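Long-range contact in putative ArsC family related protein (Bacteroides fragilis, PDB 3GKX), which is of unknown function but, as an ArsC family member with a thioredoxin-like fold, may be related to arsenate reductases: residues L7-P12 and L100-R105. Sequence-based numbering, arbitrary orientation.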
ATOM      1  N   LEU B   7       8.114  11.750  13.664  1.00 25.55           N
ATOM      2  CA  LEU B   7       7.529  12.996  13.209  1.00 25.26           C
ATOM      3  C   LEU B   7       6.022  12.830  13.120  1.00 26.32           C
ATOM      4  O   LEU B   7       5.535  11.935  12.433  1.00 26.34           O
ATOM      5  CB  LEU B   7       8.176  13.448  11.893  1.00 24.83           C
ATOM      6  CG  LEU B   7       7.726  14.765  11.250  1.00 24.32           C
ATOM      7  CD1 LEU B   7       8.281  16.020  12.040  1.00 20.69           C
ATOM      8  CD2 LEU B   7       8.172  14.803   9.813  1.00 20.76           C
ATOM      9  N   PHE B   8       5.308  13.665  13.886  1.00 27.12           N
ATOM     10  CA  PHE B   8       3.845  13.722  13.975  1.00 27.13           C
ATOM     11  C   PHE B   8       3.243  14.920  13.212  1.00 28.32           C
ATOM     12  O   PHE B   8       3.344  16.081  13.654  1.00 27.58           O
ATOM     13  CB  PHE B   8       3.482  13.890  15.442  1.00 27.40           C
ATOM     14  CG  PHE B   8       2.009  13.918  15.713  1.00 26.55           C
ATOM     15  CD1 PHE B   8       1.451  14.943  16.488  1.00 26.16           C
ATOM     16  CD2 PHE B   8       1.178  12.916  15.230  1.00 25.20           C
ATOM     17  CE1 PHE B   8       0.078  14.955  16.797  1.00 23.51           C
ATOM     18  CE2 PHE B   8      -0.219  12.929  15.513  1.00 29.07           C
ATOM     19  CZ  PHE B   8      -0.767  13.951  16.303  1.00 25.60           C
ATOM     20  N   LEU B   9       2.618  14.639  12.071  1.00 28.69           N
ATOM     21  CA  LEU B   9       2.030  15.673  11.270  1.00 29.41           C
ATOM     22  C   LEU B   9       0.512  15.678  11.441  1.00 30.75           C
ATOM     23  O   LEU B   9      -0.185  14.669  11.197  1.00 31.34           O
ATOM     24  CB  LEU B   9       2.415  15.495   9.810  1.00 29.32           C
ATOM     25  CG  LEU B   9       3.866  15.695   9.380  1.00 28.74           C
ATOM     26  CD1 LEU B   9       4.621  14.332   9.351  1.00 28.45           C
ATOM     27  CD2 LEU B   9       3.890  16.377   8.001  1.00 25.22           C
ATOM     28  N   GLN B  10      -0.010  16.826  11.851  1.00 31.86           N
ATOM     29  CA  GLN B  10      -1.421  16.905  12.232  1.00 32.72           C
ATOM     30  C   GLN B  10      -2.039  18.267  11.939  1.00 32.65           C
ATOM     31  O   GLN B  10      -1.327  19.233  11.687  1.00 32.33           O
ATOM     32  CB  GLN B  10      -1.585  16.576  13.730  1.00 32.52           C
ATOM     33  CG  GLN B  10      -0.889  17.579  14.647  1.00 33.68           C
ATOM     34  CD  GLN B  10      -1.737  17.941  15.845  1.00 35.97           C
ATOM     35  OE1 GLN B  10      -2.902  17.521  15.957  1.00 37.75           O
ATOM     36  NE2 GLN B  10      -1.170  18.746  16.745  1.00 35.46           N
ATOM     37  N   TYR B  11      -3.373  18.301  11.980  1.00 33.37           N
ATOM     38  CA  TYR B  11      -4.170  19.523  11.962  1.00 33.56           C
ATOM     39  C   TYR B  11      -4.947  19.576  13.287  1.00 33.70           C
ATOM     40  O   TYR B  11      -5.856  18.761  13.498  1.00 33.30           O
ATOM     41  CB  TYR B  11      -5.114  19.563  10.741  1.00 33.85           C
ATOM     42  CG  TYR B  11      -5.964  20.815  10.658  1.00 34.01           C
ATOM     43  CD1 TYR B  11      -5.405  22.039  10.284  1.00 34.59           C
ATOM     44  CD2 TYR B  11      -7.330  20.783  10.976  1.00 35.62           C
ATOM     45  CE1 TYR B  11      -6.189  23.206  10.219  1.00 36.50           C
ATOM     46  CE2 TYR B  11      -8.130  21.946  10.913  1.00 35.40           C
ATOM     47  CZ  TYR B  11      -7.548  23.145  10.528  1.00 35.86           C
ATOM     48  OH  TYR B  11      -8.308  24.286  10.456  1.00 35.37           O
ATOM     49  N   PRO B  12      -4.576  20.526  14.183  1.00 33.79           N
ATOM     50  CA  PRO B  12      -5.005  20.535  15.594  1.00 33.58           C
ATOM     51  C   PRO B  12      -6.530  20.571  15.814  1.00 33.72           C
ATOM     52  O   PRO B  12      -7.004  20.002  16.807  1.00 33.75           O
ATOM     53  CB  PRO B  12      -4.357  21.812  16.160  1.00 33.13           C
ATOM     54  CG  PRO B  12      -3.278  22.156  15.243  1.00 33.53           C
ATOM     55  CD  PRO B  12      -3.777  21.725  13.871  1.00 34.00           C
ATOM     56  N   LEU B 100      -0.352  11.971  10.165  1.00 23.72           N
ATOM     57  CA  LEU B 100       0.696  11.083   9.643  1.00 23.58           C
ATOM     58  C   LEU B 100       1.761  11.040  10.694  1.00 23.61           C
ATOM     59  O   LEU B 100       2.034  12.076  11.331  1.00 25.49           O
ATOM     60  CB  LEU B 100       1.355  11.658   8.386  1.00 23.37           C
ATOM     61  CG  LEU B 100       0.430  11.858   7.219  1.00 26.02           C
ATOM     62  CD1 LEU B 100       1.180  12.294   5.928  1.00 26.69           C
ATOM     63  CD2 LEU B 100      -0.285  10.526   7.044  1.00 26.51           C
ATOM     64  N   VAL B 101       2.390   9.878  10.862  1.00 23.02           N
ATOM     65  CA  VAL B 101       3.589   9.721  11.690  1.00 20.74           C
ATOM     66  C   VAL B 101       4.679   9.123  10.799  1.00 20.14           C
ATOM     67  O   VAL B 101       4.432   8.183  10.051  1.00 20.58           O
ATOM     68  CB  VAL B 101       3.351   8.833  12.934  1.00 20.67           C
ATOM     69  CG1 VAL B 101       4.619   8.726  13.791  1.00 20.50           C
ATOM     70  CG2 VAL B 101       2.281   9.404  13.776  1.00 21.10           C
ATOM     71  N   VAL B 102       5.869   9.697  10.863  1.00 18.67           N
ATOM     72  CA  VAL B 102       6.994   9.313  10.021  1.00 18.75           C
ATOM     73  C   VAL B 102       8.113   8.895  10.990  1.00 19.30           C
ATOM     74  O   VAL B 102       8.452   9.658  11.912  1.00 19.32           O
ATOM     75  CB  VAL B 102       7.452  10.531   9.158  1.00 19.65           C
ATOM     76  CG1 VAL B 102       8.695  10.230   8.333  1.00 17.89           C
ATOM     77  CG2 VAL B 102       6.327  11.005   8.283  1.00 17.85           C
ATOM     78  N   THR B 103       8.642   7.681  10.816  1.00 18.90           N
ATOM     79  CA  THR B 103       9.876   7.244  11.492  1.00 19.79           C
ATOM     80  C   THR B 103      10.766   6.649  10.411  1.00 20.62           C
ATOM     81  O   THR B 103      10.335   6.539   9.268  1.00 19.21           O
ATOM     82  CB  THR B 103       9.632   6.154  12.560  1.00 19.34           C
ATOM     83  OG1 THR B 103       9.165   4.982  11.903  1.00 19.64           O
ATOM     84  CG2 THR B 103       8.535   6.578  13.576  1.00 18.64           C
ATOM     85  N   GLU B 104      11.999   6.285  10.776  1.00 21.93           N
ATOM     86  CA  GLU B 104      12.981   5.726   9.856  1.00 24.52           C
ATOM     87  C   GLU B 104      12.490   4.457   9.156  1.00 24.81           C
ATOM     88  O   GLU B 104      12.725   4.264   7.990  1.00 24.86           O
ATOM     89  CB  GLU B 104      14.278   5.397  10.623  1.00 25.39           C
ATOM     90  CG  GLU B 104      15.565   5.632   9.816  1.00 29.60           C
ATOM     91  CD  GLU B 104      16.727   4.759  10.273  1.00 35.63           C
ATOM     92  OE1 GLU B 104      16.555   3.989  11.232  1.00 40.96           O
ATOM     93  OE2 GLU B 104      17.827   4.830   9.684  1.00 39.88           O
ATOM     94  N   ARG B 105      11.826   3.576   9.887  1.00 26.36           N
ATOM     95  CA  ARG B 105      11.409   2.294   9.330  1.00 27.53           C
ATOM     96  C   ARG B 105       9.986   2.289   8.776  1.00 27.86           C
ATOM     97  O   ARG B 105       9.694   1.490   7.892  1.00 29.05           O
ATOM     98  CB  ARG B 105      11.521   1.195  10.387  1.00 27.69           C
ATOM     99  CG  ARG B 105      12.860   0.503  10.389  1.00 28.21           C
ATOM    100  CD  ARG B 105      12.931  -0.628  11.422  1.00 26.49           C
ATOM    101  NE  ARG B 105      14.089  -1.451  11.159  1.00 23.45           N
ATOM    102  CZ  ARG B 105      14.507  -2.439  11.936  1.00 26.56           C
ATOM    103  NH1 ARG B 105      13.862  -2.733  13.055  1.00 24.78           N
ATOM    104  NH2 ARG B 105      15.592  -3.134  11.600  1.00 27.62           N
TER
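The ring of Phe-8 takes Val-101 at its edge: CD2 of Phe-8 lies 4.0 Å from CG2 of Val-101, with the methyl near the ring plane. O of Leu-100 stands oblique to the ring, 4.1 Å from CD2 of Phe-8. The ring of Tyr-31 meets it with the two planes at about 85°, and Ala-20, Lys-21 and Leu-24 of helix 15-26 pack on it too. CG of Phe-8 is anti to the backbone N (chi1 -178°) and CG2 of Val-101 anti to its own carbonyl carbon; from there the two side chains cross obliquely. On the other face of the sheet, CB of Leu-7 sits 4.1 Å from CB of Val-102, CB of Leu-9 4.2 Å from CB of Leu-100, and CD1 of Leu-9 reaches diagonally to CG2 of Val-102 at 3.9 Å; Trp-49 of helix 43-53 touches Leu-7, Leu-9 and Val-102. Two reciprocal pairs of backbone bonds join the strands: Leu-7 with Val-102, where N of Leu-7 gives a nearly straight bond to O of Val-102 (2.7 Å, 175° at the hydrogen), and Leu-9 with Leu-100. This antiparallel pairing is the central one of a mixed sheet ordered 32-35, 7-10, 100-102, 107-109, as in a thioredoxin-like fold.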